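Local coordinates for protein haloacid delahogenase-like family hydrolase (Xanthomonas campestris pv. campestris, PDB 2PKE) that binds magnesium and probably acts as a phosphatase of the haloacid dehalogenase-like hydrolase family, at residues G10-Q14 with L243-G248; Q108-V113 with K144-L150; I114-A120 with P233-P237; K163-Y168 with S191-V196; G200-T206 with R226-D232. One frame throughout, in Å; residues are numbered along the deposited sequence. Where two conformers were deposited one is given.

Interaction 1. Residues G10-Q14 with L243-G248; sequences GQAIQ and LDAQAG
Asp-244, on the helix, receives two consecutive backbone N-H groups of the loop on a single carboxylate oxygen. Ala-12 N meets OD1 of Asp-244 at 2.8 Å on the syn side, 16° out of the carboxylate plane. Ile-13 N approaches the same Asp-244 OD1 at 3.1 Å from above that plane, 73° out of it. A chi1 of -172° sets the Asp-244 carboxylate opposite the backbone N and over the loop, where OD2 bonds to Tyr-128. The segment 10-14 leads into strand 15-18 of the parallel sheet of this HAD-type fold, and 243-248 belongs to helix 236-250, so the contact ties the two ends of the chain together. Ala-12 directs its methyl at the next helical turn, with CB 3.6 Å from CB of Ala-247 and 3.4 Å from the backbone N of Gly-248. Ile-13 lays CG1 along the Asp-244 backbone, 3.7 Å from its CA, and its CD1 reaches Ala-247 CB at 4.1 Å.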
# COMPACT_ATOMS: atom_id res chain seq x y z
N GLY A 10 24.08 -22.55 -15.08
CA GLY A 10 23.62 -23.06 -16.36
C GLY A 10 22.51 -22.29 -17.03
O GLY A 10 21.97 -22.77 -18.02
N GLN A 11 22.12 -21.14 -16.45
CA GLN A 11 21.16 -20.20 -17.07
C GLN A 11 21.56 -18.77 -16.72
O GLN A 11 22.23 -18.53 -15.70
CB GLN A 11 19.71 -20.48 -16.63
CG GLN A 11 19.39 -20.08 -15.22
CD GLN A 11 18.07 -20.66 -14.73
OE1 GLN A 11 17.92 -21.88 -14.68
NE2 GLN A 11 17.11 -19.80 -14.38
N ALA A 12 21.14 -17.80 -17.53
CA ALA A 12 21.53 -16.40 -17.34
C ALA A 12 20.41 -15.64 -16.63
O ALA A 12 20.65 -15.04 -15.58
CB ALA A 12 21.89 -15.73 -18.66
N ILE A 13 19.17 -15.74 -17.11
CA ILE A 13 18.05 -15.08 -16.44
C ILE A 13 17.68 -15.90 -15.18
O ILE A 13 17.62 -17.12 -15.22
CB ILE A 13 16.83 -14.95 -17.40
CG1 ILE A 13 17.10 -14.01 -18.57
CG2 ILE A 13 15.49 -14.59 -16.62
CD1 ILE A 13 17.60 -12.69 -18.19
N GLN A 14 17.46 -15.23 -14.06
CA GLN A 14 17.14 -15.93 -12.81
C GLN A 14 15.77 -15.58 -12.25
O GLN A 14 15.25 -16.32 -11.42
CB GLN A 14 18.19 -15.59 -11.74
CG GLN A 14 19.63 -15.94 -12.10
CD GLN A 14 19.89 -17.40 -12.13
OE1 GLN A 14 19.14 -18.18 -11.51
NE2 GLN A 14 20.97 -17.81 -12.81
N LEU A 243 15.10 -15.03 -24.38
CA LEU A 243 15.81 -13.94 -23.71
C LEU A 243 16.95 -14.48 -22.89
O LEU A 243 18.05 -13.90 -22.91
CB LEU A 243 14.86 -13.07 -22.89
CG LEU A 243 13.94 -12.18 -23.79
CD1 LEU A 243 12.79 -11.59 -22.90
CD2 LEU A 243 14.73 -11.12 -24.52
N ASP A 244 16.72 -15.58 -22.19
CA ASP A 244 17.74 -16.23 -21.44
C ASP A 244 18.88 -16.68 -22.31
O ASP A 244 20.02 -16.57 -21.92
CB ASP A 244 17.15 -17.39 -20.68
CG ASP A 244 18.12 -18.03 -19.69
OD1 ASP A 244 19.27 -17.60 -19.54
OD2 ASP A 244 17.70 -19.01 -19.08
N ALA A 245 18.59 -17.22 -23.49
CA ALA A 245 19.64 -17.67 -24.40
C ALA A 245 20.53 -16.50 -24.82
O ALA A 245 21.74 -16.60 -24.77
CB ALA A 245 19.05 -18.36 -25.60
N GLN A 246 19.90 -15.39 -25.21
CA GLN A 246 20.57 -14.15 -25.62
C GLN A 246 21.45 -13.61 -24.49
O GLN A 246 22.61 -13.25 -24.69
CB GLN A 246 19.48 -13.15 -26.01
CG GLN A 246 19.96 -11.80 -26.57
CD GLN A 246 18.80 -10.89 -27.10
OE1 GLN A 246 17.67 -11.33 -27.29
NE2 GLN A 246 19.12 -9.60 -27.30
N ALA A 247 20.89 -13.60 -23.29
CA ALA A 247 21.60 -13.09 -22.10
C ALA A 247 22.88 -13.89 -21.81
O ALA A 247 23.96 -13.35 -21.47
CB ALA A 247 20.65 -13.14 -20.87
N GLY A 248 22.74 -15.20 -21.91
CA GLY A 248 23.85 -16.11 -21.68
C GLY A 248 24.98 -15.95 -22.68
O GLY A 248 26.11 -16.08 -22.31

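Interaction 2. Residues Q108-V113 with K144-L150; sequences QHPVEV and KIEQSGL
His-109 and Lys-144 cross at about a right angle, and the lysine ammonium comes to the imidazole edge: NZ of Lys-144 donates to NE2 of His-109 at 2.9 Å, 22° out of the ring plane. The other ring nitrogen, ND1, donates to the carbonyl of Pro-110, which fixes the rotation of the imidazole, and Tyr-30 stacks on the ring. Val-111 and Gln-147 are likewise at right angles, with Val-111 CG2 3.4 Å from CD of the Gln-147 amide. The Gln-147 chain, extended beyond CG (chi2 173°), carries NE2 to His-109 O at 3.1 Å, from above the carbonyl plane. Further along, Val-113 and Leu-150 meet tip to tip, CG2 to CD1 3.9 Å, beside an ST turn in which Ser-148 OG accepts from Leu-150 N. Lys-144 NZ also forms a salt bridge with the magnesium ligand Asp-21. Shared between imidazole and aspartate, the ammonium would probably add positive potential beside the metal site.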
# COMPACT_ATOMS: atom_id res chain seq x y z
N GLN A 108 -14.00 -3.89 -5.50
CA GLN A 108 -14.27 -5.32 -5.35
C GLN A 108 -14.55 -5.92 -6.71
O GLN A 108 -15.37 -6.82 -6.82
CB GLN A 108 -15.49 -5.56 -4.49
CG GLN A 108 -15.71 -4.64 -3.36
CD GLN A 108 -17.13 -4.79 -2.86
OE1 GLN A 108 -17.90 -3.82 -2.77
NE2 GLN A 108 -17.51 -6.03 -2.57
N HIS A 109 -13.90 -5.42 -7.76
CA HIS A 109 -14.26 -5.90 -9.09
C HIS A 109 -13.86 -7.36 -9.19
O HIS A 109 -12.88 -7.78 -8.57
CB HIS A 109 -13.73 -5.03 -10.27
CG HIS A 109 -12.26 -5.13 -10.56
ND1 HIS A 109 -11.64 -6.29 -10.98
CD2 HIS A 109 -11.30 -4.17 -10.57
CE1 HIS A 109 -10.35 -6.05 -11.20
NE2 HIS A 109 -10.12 -4.77 -10.96
N PRO A 110 -14.67 -8.15 -9.92
CA PRO A 110 -14.31 -9.56 -10.12
C PRO A 110 -12.91 -9.64 -10.72
O PRO A 110 -12.58 -8.85 -11.60
CB PRO A 110 -15.37 -10.08 -11.11
CG PRO A 110 -16.46 -8.98 -11.21
CD PRO A 110 -15.91 -7.72 -10.61
N VAL A 111 -12.10 -10.59 -10.24
CA VAL A 111 -10.77 -10.83 -10.79
C VAL A 111 -10.79 -12.10 -11.63
O VAL A 111 -10.85 -13.25 -11.13
CB VAL A 111 -9.69 -10.91 -9.66
CG1 VAL A 111 -8.34 -11.13 -10.25
CG2 VAL A 111 -9.70 -9.64 -8.84
N GLU A 112 -10.73 -11.89 -12.93
CA GLU A 112 -10.79 -12.97 -13.89
C GLU A 112 -9.44 -13.08 -14.56
O GLU A 112 -9.02 -12.19 -15.31
CB GLU A 112 -11.87 -12.66 -14.91
CG GLU A 112 -11.83 -13.57 -16.15
CD GLU A 112 -12.90 -13.21 -17.18
OE1 GLU A 112 -13.76 -12.34 -16.89
OE2 GLU A 112 -12.87 -13.81 -18.28
N VAL A 113 -8.75 -14.18 -14.29
CA VAL A 113 -7.47 -14.44 -14.86
C VAL A 113 -7.60 -14.60 -16.39
O VAL A 113 -8.59 -15.12 -16.90
CB VAL A 113 -6.76 -15.63 -14.13
CG1 VAL A 113 -5.42 -16.06 -14.84
CG2 VAL A 113 -6.52 -15.25 -12.70
N LYS A 144 -6.55 -8.78 -5.11
CA LYS A 144 -6.67 -9.26 -6.49
C LYS A 144 -5.88 -10.55 -6.67
O LYS A 144 -6.43 -11.51 -7.18
CB LYS A 144 -6.27 -8.21 -7.52
CG LYS A 144 -7.19 -6.94 -7.60
CD LYS A 144 -6.97 -6.20 -8.95
CE LYS A 144 -6.98 -4.70 -8.92
NZ LYS A 144 -7.36 -4.09 -10.28
N ILE A 145 -4.64 -10.60 -6.18
CA ILE A 145 -3.89 -11.85 -6.27
C ILE A 145 -4.61 -13.00 -5.55
O ILE A 145 -4.60 -14.12 -6.02
CB ILE A 145 -2.39 -11.67 -5.89
CG1 ILE A 145 -1.61 -12.97 -6.11
CG2 ILE A 145 -2.20 -11.20 -4.46
CD1 ILE A 145 -1.55 -13.41 -7.59
N GLU A 146 -5.24 -12.74 -4.42
CA GLU A 146 -5.98 -13.81 -3.69
C GLU A 146 -7.26 -14.21 -4.45
O GLU A 146 -7.47 -15.38 -4.68
CB GLU A 146 -6.21 -13.38 -2.23
CG GLU A 146 -6.69 -14.52 -1.21
CD GLU A 146 -5.66 -15.69 -0.92
OE1 GLU A 146 -4.43 -15.45 -0.82
OE2 GLU A 146 -6.12 -16.86 -0.77
N GLN A 147 -8.05 -13.25 -4.92
CA GLN A 147 -9.25 -13.50 -5.73
C GLN A 147 -8.93 -14.26 -7.01
O GLN A 147 -9.80 -14.90 -7.57
CB GLN A 147 -9.94 -12.19 -6.20
CG GLN A 147 -10.56 -11.24 -5.13
CD GLN A 147 -11.06 -9.87 -5.73
OE1 GLN A 147 -10.39 -8.82 -5.61
NE2 GLN A 147 -12.24 -9.91 -6.38
N SER A 148 -7.70 -14.11 -7.51
CA SER A 148 -7.32 -14.59 -8.84
C SER A 148 -7.18 -16.08 -8.89
O SER A 148 -7.36 -16.66 -9.94
CB SER A 148 -5.99 -13.97 -9.35
OG SER A 148 -4.88 -14.42 -8.60
N GLY A 149 -6.82 -16.68 -7.75
CA GLY A 149 -6.42 -18.08 -7.68
C GLY A 149 -4.95 -18.33 -7.92
O GLY A 149 -4.46 -19.43 -7.67
N LEU A 150 -4.21 -17.31 -8.35
CA LEU A 150 -2.78 -17.45 -8.64
C LEU A 150 -1.83 -17.27 -7.43
O LEU A 150 -0.64 -17.28 -7.62
CB LEU A 150 -2.36 -16.42 -9.72
CG LEU A 150 -3.08 -16.44 -11.08
CD1 LEU A 150 -2.71 -15.22 -11.85
CD2 LEU A 150 -2.73 -17.68 -11.89
O HOH W 1 -10.96 -6.40 -7.19
O HOH W 2 -10.23 -15.72 -10.90
O HOH W 3 -13.42 -12.14 -8.43

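Interaction 3. Residues I114-A120 with P233-P237; sequences IAGVREA and PSGWP
Pro-233 wedges its ring against Val-117 in the tightest carbon-carbon contact here: CG of Pro-233 lies 3.5 Å from CG2 of Val-117, closer than usual for two carbons. With CG1 of Val-117 opposite the backbone N (chi1 163°), CG2 is left beside that N and faces both the proline and the indole of Trp-236, whose CH2 is 4.0 Å away. One helical turn on, Ala-120 faces the other segment directly. Its CB is 3.3 Å from the carbonyl O of Pro-233 and 3.7 Å from CE3 of Trp-236, while CA of Pro-233 sits 3.5 Å above the plane of the same indole, over its centre. No hydrogen bond crosses the contact. The looser margin runs along the type II turn from Ile-114 to Val-117, where solvent-exposed Ala-115 offers its carbonyl O to Pro-233 CG at 3.8 Å. Beyond the two segments, Trp-236 NE1 bonds to Thr-206 and its ring touches Thr-23. The start of helix 236-250 thus packs against that of helix 117-125 in a HAD-type alpha/beta fold, beside the DxDx(T/V)-type segment, whose Asp-19 and Asp-21 bind the magnesium together with Asn-187.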
# COMPACT_ATOMS: atom_id res chain seq x y z
N ILE A 114 -6.62 -14.10 -17.11
CA ILE A 114 -6.65 -14.13 -18.57
C ILE A 114 -6.33 -15.54 -19.08
O ILE A 114 -5.55 -16.27 -18.46
CB ILE A 114 -5.66 -13.07 -19.13
CG1 ILE A 114 -6.32 -11.68 -19.01
CG2 ILE A 114 -5.22 -13.43 -20.54
CD1 ILE A 114 -5.36 -10.51 -19.06
N ALA A 115 -6.96 -15.93 -20.18
CA ALA A 115 -6.73 -17.25 -20.77
C ALA A 115 -5.26 -17.55 -20.97
O ALA A 115 -4.55 -16.76 -21.59
CB ALA A 115 -7.47 -17.37 -22.12
N GLY A 116 -4.82 -18.69 -20.42
CA GLY A 116 -3.47 -19.20 -20.60
C GLY A 116 -2.44 -18.75 -19.60
O GLY A 116 -1.30 -19.25 -19.58
N VAL A 117 -2.82 -17.81 -18.73
CA VAL A 117 -1.88 -17.20 -17.80
C VAL A 117 -1.35 -18.20 -16.79
O VAL A 117 -0.15 -18.34 -16.64
CB VAL A 117 -2.48 -15.96 -17.14
CG1 VAL A 117 -1.71 -15.55 -15.89
CG2 VAL A 117 -2.52 -14.82 -18.17
N ARG A 118 -2.23 -18.96 -16.15
CA ARG A 118 -1.79 -19.86 -15.10
C ARG A 118 -0.81 -20.87 -15.64
O ARG A 118 0.19 -21.20 -14.96
CB ARG A 118 -3.00 -20.56 -14.44
CG ARG A 118 -2.64 -21.45 -13.28
CD ARG A 118 -3.81 -22.00 -12.47
NE ARG A 118 -3.07 -22.77 -11.53
CZ ARG A 118 -2.74 -22.39 -10.31
NH1 ARG A 118 -3.29 -21.36 -9.70
NH2 ARG A 118 -1.93 -23.17 -9.65
N GLU A 119 -1.06 -21.39 -16.84
CA GLU A 119 -0.15 -22.40 -17.41
C GLU A 119 1.21 -21.78 -17.74
O GLU A 119 2.20 -22.39 -17.52
CB GLU A 119 -0.69 -23.05 -18.71
CG GLU A 119 -1.81 -24.06 -18.45
CD GLU A 119 -3.21 -23.44 -18.32
OE1 GLU A 119 -3.37 -22.18 -18.35
OE2 GLU A 119 -4.17 -24.25 -18.20
N ALA A 120 1.19 -20.59 -18.34
CA ALA A 120 2.42 -19.80 -18.67
C ALA A 120 3.27 -19.58 -17.40
O ALA A 120 4.46 -19.92 -17.36
CB ALA A 120 2.01 -18.47 -19.28
N PRO A 233 -0.35 -14.86 -23.49
CA PRO A 233 0.49 -15.50 -22.48
C PRO A 233 1.10 -16.83 -22.86
O PRO A 233 2.14 -17.19 -22.30
CB PRO A 233 -0.44 -15.63 -21.27
CG PRO A 233 -1.45 -14.59 -21.47
CD PRO A 233 -1.68 -14.54 -22.94
N SER A 234 0.45 -17.60 -23.71
CA SER A 234 0.99 -18.91 -24.10
C SER A 234 2.41 -18.79 -24.72
O SER A 234 3.23 -19.73 -24.64
CB SER A 234 0.02 -19.67 -25.03
OG SER A 234 -0.16 -19.02 -26.26
N GLY A 235 2.72 -17.61 -25.27
CA GLY A 235 4.08 -17.34 -25.79
C GLY A 235 5.14 -16.90 -24.78
O GLY A 235 6.31 -16.82 -25.10
N TRP A 236 4.75 -16.68 -23.52
CA TRP A 236 5.67 -16.12 -22.55
C TRP A 236 6.83 -17.06 -22.20
O TRP A 236 7.95 -16.59 -22.07
CB TRP A 236 4.97 -15.75 -21.24
CG TRP A 236 4.01 -14.58 -21.28
CD1 TRP A 236 3.92 -13.64 -22.23
CD2 TRP A 236 3.07 -14.22 -20.26
NE1 TRP A 236 2.95 -12.72 -21.91
CE2 TRP A 236 2.40 -13.05 -20.70
CE3 TRP A 236 2.65 -14.83 -19.06
CZ2 TRP A 236 1.39 -12.44 -19.96
CZ3 TRP A 236 1.65 -14.24 -18.32
CH2 TRP A 236 1.03 -13.03 -18.76
N PRO A 237 6.56 -18.36 -21.94
CA PRO A 237 7.65 -19.25 -21.53
C PRO A 237 8.75 -19.35 -22.61
O PRO A 237 9.94 -19.21 -22.29
CB PRO A 237 6.93 -20.60 -21.26
CG PRO A 237 5.49 -20.21 -21.00
CD PRO A 237 5.25 -19.08 -21.91

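Interaction 4. Residues K163-Y168 with S191-V196; sequences KDPQTY and SDVEPV
Ser-191 presents its carbonyl O to the phenol of Tyr-168, whose OH donates to it at 2.8 Å; this oxygen lies at the ring edge, in the plane of the tyrosine, and is also 3.4 Å from CB of Lys-163. The next residue, Asp-192, meets the lysine in a salt bridge, NZ of Lys-163 to OD1 of Asp-192 at 2.6 Å, nearly along the C-O axis. An extended chain beyond CG (chi2 179°) takes the Lys-163 ammonium there, and it also pairs with Asp-19 and Ile-133 O. A lysine that pairs with the first aspartate of the DxD pattern is consistent with the motif III lysine of HAD enzymes. Asp-192 OD2 is held by Ser-188 N. Pro-195 CB packs 3.6 Å from Tyr-168 CD2 and 4.1 Å from Pro-165 CD, next to the start of helix 165-175, where Asp-164 is the N-cap. Val-196 closes over the tyrosine: its CG2 stands 3.5 Å from the Tyr-168 ring centroid, 8° off the normal, a CH-pi contact over one face.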
# COMPACT_ATOMS: atom_id res chain seq x y z
N LYS A 163 6.31 2.77 -10.91
CA LYS A 163 7.17 1.87 -11.68
C LYS A 163 8.15 2.73 -12.50
O LYS A 163 7.84 3.24 -13.53
CB LYS A 163 6.34 1.00 -12.60
CG LYS A 163 5.90 -0.33 -11.94
CD LYS A 163 5.04 -1.15 -12.90
CE LYS A 163 4.73 -2.51 -12.35
NZ LYS A 163 3.63 -3.16 -13.16
N ASP A 164 9.33 2.90 -11.95
CA ASP A 164 10.35 3.73 -12.57
C ASP A 164 11.67 3.04 -12.36
O ASP A 164 11.75 2.11 -11.55
CB ASP A 164 10.29 5.17 -12.03
CG ASP A 164 10.40 5.28 -10.51
OD1 ASP A 164 11.02 4.44 -9.84
OD2 ASP A 164 9.88 6.29 -9.98
N PRO A 165 12.72 3.47 -13.09
CA PRO A 165 14.00 2.73 -13.00
C PRO A 165 14.53 2.58 -11.59
O PRO A 165 15.02 1.51 -11.22
CB PRO A 165 14.96 3.53 -13.95
CG PRO A 165 14.03 4.27 -14.86
CD PRO A 165 12.81 4.58 -14.06
N GLN A 166 14.37 3.62 -10.78
CA GLN A 166 14.90 3.60 -9.42
C GLN A 166 14.19 2.53 -8.61
O GLN A 166 14.81 1.80 -7.81
CB GLN A 166 14.69 4.96 -8.73
CG GLN A 166 15.09 6.17 -9.54
CD GLN A 166 13.96 6.76 -10.41
OE1 GLN A 166 13.65 6.25 -11.48
NE2 GLN A 166 13.40 7.89 -9.97
N THR A 167 12.88 2.45 -8.77
CA THR A 167 12.08 1.45 -8.06
C THR A 167 12.44 0.02 -8.46
O THR A 167 12.64 -0.86 -7.61
CB THR A 167 10.58 1.70 -8.23
OG1 THR A 167 10.27 2.99 -7.70
CG2 THR A 167 9.77 0.67 -7.46
N TYR A 168 12.48 -0.22 -9.76
CA TYR A 168 12.88 -1.51 -10.23
C TYR A 168 14.26 -1.88 -9.71
O TYR A 168 14.46 -2.99 -9.23
CB TYR A 168 12.79 -1.61 -11.73
CG TYR A 168 11.41 -1.83 -12.30
CD1 TYR A 168 10.76 -3.06 -12.19
CD2 TYR A 168 10.77 -0.82 -13.02
CE1 TYR A 168 9.44 -3.24 -12.78
CE2 TYR A 168 9.51 -1.01 -13.60
CZ TYR A 168 8.87 -2.22 -13.46
OH TYR A 168 7.63 -2.44 -14.03
N SER A 191 5.35 1.63 -18.35
CA SER A 191 5.52 1.23 -16.94
C SER A 191 6.21 -0.09 -16.69
O SER A 191 6.89 -0.27 -15.68
CB SER A 191 4.16 1.17 -16.24
OG SER A 191 3.72 2.46 -16.03
N ASP A 192 5.97 -1.07 -17.55
CA ASP A 192 6.41 -2.41 -17.29
C ASP A 192 7.76 -2.67 -17.96
O ASP A 192 8.68 -3.19 -17.35
CB ASP A 192 5.33 -3.43 -17.71
CG ASP A 192 4.04 -3.26 -16.92
OD1 ASP A 192 4.14 -3.02 -15.69
OD2 ASP A 192 2.93 -3.34 -17.51
N VAL A 193 7.88 -2.27 -19.20
CA VAL A 193 9.00 -2.68 -20.03
C VAL A 193 10.12 -1.61 -20.07
O VAL A 193 11.30 -1.92 -19.83
CB VAL A 193 8.45 -3.05 -21.46
CG1 VAL A 193 9.60 -3.27 -22.49
CG2 VAL A 193 7.53 -4.28 -21.37
N GLU A 194 9.78 -0.37 -20.37
CA GLU A 194 10.79 0.65 -20.62
C GLU A 194 11.70 0.89 -19.41
O GLU A 194 12.90 0.97 -19.57
CB GLU A 194 10.16 1.97 -21.05
CG GLU A 194 9.63 2.05 -22.47
CD GLU A 194 8.94 3.41 -22.75
OE1 GLU A 194 9.24 4.39 -21.99
OE2 GLU A 194 8.12 3.49 -23.71
N PRO A 195 11.14 1.01 -18.19
CA PRO A 195 12.02 1.22 -17.02
C PRO A 195 12.98 0.08 -16.71
O PRO A 195 14.07 0.31 -16.18
CB PRO A 195 11.04 1.41 -15.89
CG PRO A 195 9.74 1.83 -16.55
CD PRO A 195 9.72 1.08 -17.82
N VAL A 196 12.59 -1.15 -17.03
CA VAL A 196 13.44 -2.31 -16.82
C VAL A 196 14.56 -2.33 -17.89
O VAL A 196 15.70 -2.65 -17.57
CB VAL A 196 12.59 -3.62 -16.82
CG1 VAL A 196 13.50 -4.90 -16.73
CG2 VAL A 196 11.59 -3.58 -15.68

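Interaction 5. Residues G200-T206 with R226-D232; sequences GGWGIYT and RLREVPD
The indole of Trp-202 carries the guanidinium of Arg-226 over one face: CZ of Arg-226 is 3.7 Å from the centroid of the six-membered Trp-202 ring and 17° off its normal, a cation-pi contact with the two planes 31° apart. At the guanidinium edge lie two carbonyls. NH2 of Arg-226 donates to Gly-200 O at 2.8 Å and NE to Gly-201 O at 3.0 Å, each from above the carbonyl plane. The bend of the arginine at chi3 (82°) folds the head back over the ring to reach them. Trp-202 NE1 has its own acceptor, Glu-180 O. Farther along, Tyr-205 and Glu-229 lie side by side pointing the same way, with CD2 of Tyr-205 3.5 Å from CG of Glu-229. The backbones of strands 202-205 and 227-229 run parallel, their axes 4.7 Å apart, and hydrogen bonds alternate between them from Gly-203 N to Val-230 N. On the other face, Ile-204 CG2 meets Val-230 CG2 at 3.7 Å. Past the strand end Thr-206 OG1 donates to Val-230 O at 2.6 Å. Since that proton goes to Val-230 O, the hydroxyl can act as acceptor for the indole N-H of Trp-236, linking the end of strand 202-205 to helix 236-250.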
# COMPACT_ATOMS: atom_id res chain seq x y z
N GLY A 200 18.93 -2.00 -17.48
CA GLY A 200 19.72 -3.07 -18.07
C GLY A 200 19.03 -4.43 -18.09
O GLY A 200 19.68 -5.44 -18.34
N GLY A 201 17.73 -4.45 -17.86
CA GLY A 201 16.96 -5.72 -17.82
C GLY A 201 16.37 -6.06 -19.17
O GLY A 201 16.71 -5.46 -20.20
N TRP A 202 15.49 -7.04 -19.14
CA TRP A 202 14.86 -7.57 -20.30
C TRP A 202 13.37 -7.46 -20.11
O TRP A 202 12.89 -7.36 -19.02
CB TRP A 202 15.22 -9.04 -20.50
CG TRP A 202 16.70 -9.30 -20.48
CD1 TRP A 202 17.47 -9.49 -19.40
CD2 TRP A 202 17.56 -9.40 -21.62
NE1 TRP A 202 18.77 -9.71 -19.77
CE2 TRP A 202 18.86 -9.67 -21.13
CE3 TRP A 202 17.37 -9.30 -23.00
CZ2 TRP A 202 19.96 -9.79 -21.96
CZ3 TRP A 202 18.48 -9.43 -23.83
CH2 TRP A 202 19.76 -9.70 -23.31
N GLY A 203 12.66 -7.46 -21.23
CA GLY A 203 11.26 -7.17 -21.25
C GLY A 203 10.48 -8.10 -22.14
O GLY A 203 10.93 -8.47 -23.22
N ILE A 204 9.29 -8.45 -21.69
CA ILE A 204 8.27 -9.04 -22.54
C ILE A 204 7.01 -8.14 -22.49
O ILE A 204 6.45 -7.88 -21.42
CB ILE A 204 7.93 -10.44 -22.12
CG1 ILE A 204 9.14 -11.37 -22.36
CG2 ILE A 204 6.66 -10.96 -22.83
CD1 ILE A 204 9.00 -12.73 -21.64
N TYR A 205 6.60 -7.70 -23.67
CA TYR A 205 5.50 -6.80 -23.89
C TYR A 205 4.31 -7.52 -24.48
O TYR A 205 4.36 -8.00 -25.61
CB TYR A 205 5.93 -5.74 -24.85
CG TYR A 205 4.86 -4.73 -25.24
CD1 TYR A 205 4.03 -4.18 -24.28
CD2 TYR A 205 4.72 -4.31 -26.55
CE1 TYR A 205 3.07 -3.24 -24.63
CE2 TYR A 205 3.78 -3.38 -26.93
CZ TYR A 205 2.94 -2.85 -25.96
OH TYR A 205 2.00 -1.90 -26.28
N THR A 206 3.22 -7.57 -23.70
CA THR A 206 1.94 -8.18 -24.11
C THR A 206 0.81 -7.18 -23.92
O THR A 206 0.20 -7.09 -22.84
CB THR A 206 1.65 -9.44 -23.31
OG1 THR A 206 2.67 -10.39 -23.57
CG2 THR A 206 0.32 -10.07 -23.72
N ARG A 226 16.45 -6.15 -26.44
CA ARG A 226 16.22 -6.71 -25.11
C ARG A 226 14.72 -6.87 -24.76
O ARG A 226 14.38 -7.15 -23.62
CB ARG A 226 16.86 -5.85 -24.04
CG ARG A 226 18.34 -5.59 -24.27
CD ARG A 226 18.88 -4.67 -23.16
NE ARG A 226 19.20 -5.42 -21.93
CZ ARG A 226 20.23 -6.26 -21.82
NH1 ARG A 226 21.04 -6.50 -22.84
NH2 ARG A 226 20.45 -6.87 -20.66
N LEU A 227 13.85 -6.70 -25.74
CA LEU A 227 12.43 -6.82 -25.59
C LEU A 227 11.90 -7.85 -26.61
O LEU A 227 12.41 -7.92 -27.72
CB LEU A 227 11.86 -5.45 -25.92
CG LEU A 227 10.40 -5.21 -26.10
CD1 LEU A 227 9.77 -5.48 -24.78
CD2 LEU A 227 10.21 -3.76 -26.48
N ARG A 228 10.89 -8.61 -26.21
CA ARG A 228 10.05 -9.41 -27.14
C ARG A 228 8.63 -8.92 -27.01
O ARG A 228 8.16 -8.63 -25.89
CB ARG A 228 10.07 -10.89 -26.78
CG ARG A 228 11.44 -11.53 -26.81
CD ARG A 228 11.90 -11.76 -28.24
NE ARG A 228 13.19 -12.46 -28.25
CZ ARG A 228 14.38 -11.87 -28.20
NH1 ARG A 228 14.49 -10.53 -28.13
NH2 ARG A 228 15.47 -12.63 -28.19
N GLU A 229 7.93 -8.81 -28.13
CA GLU A 229 6.50 -8.55 -28.07
C GLU A 229 5.85 -9.89 -28.26
O GLU A 229 6.10 -10.57 -29.26
CB GLU A 229 6.04 -7.54 -29.10
CG GLU A 229 4.63 -7.04 -28.79
CD GLU A 229 4.14 -6.03 -29.79
OE1 GLU A 229 4.98 -5.44 -30.49
OE2 GLU A 229 2.91 -5.83 -29.90
N VAL A 230 5.05 -10.27 -27.29
CA VAL A 230 4.40 -11.57 -27.26
C VAL A 230 2.88 -11.36 -27.15
O VAL A 230 2.42 -10.83 -26.15
CB VAL A 230 4.89 -12.39 -26.07
CG1 VAL A 230 4.16 -13.72 -26.03
CG2 VAL A 230 6.45 -12.54 -26.12
N PRO A 231 2.10 -11.73 -28.19
CA PRO A 231 0.67 -11.38 -28.23
C PRO A 231 -0.23 -11.99 -27.14
O PRO A 231 -1.16 -11.35 -26.72
CB PRO A 231 0.22 -11.87 -29.62
CG PRO A 231 1.44 -12.07 -30.39
CD PRO A 231 2.53 -12.40 -29.42
N ASP A 232 0.05 -13.21 -26.70
CA ASP A 232 -0.74 -13.80 -25.66
C ASP A 232 0.15 -14.59 -24.71
O ASP A 232 1.28 -14.90 -25.04
CB ASP A 232 -1.90 -14.62 -26.25
CG ASP A 232 -1.47 -15.98 -26.72
OD1 ASP A 232 -0.96 -16.02 -27.86
OD2 ASP A 232 -1.65 -16.97 -25.95

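Interactions 1, 3 and 5 form a connected group around strand 227-229 and helix 236-250. Gln-246 OE1 and Arg-228 NH2, 2.7 Å apart, probably join interactions 1 and 5, as do Trp-236 NE1 and Thr-206 OG1, 2.9 Å apart, for interactions 3 and 5. Interactions 4 and 5 touch where Val-196 O meets Gly-201 N at 2.7 Å, and interactions 2 and 3 touch through Leu-150 and Val-117. Interactions 2 and 4 lie on opposite sides of the chain's centre, centres 24 Å apart, yet each sends a lysine to a magnesium-ligand aspartate. The ion is about 4 Å from the Asp-192 side chain and about 9 Å from that of Lys-144; interaction 1 lies away from this site.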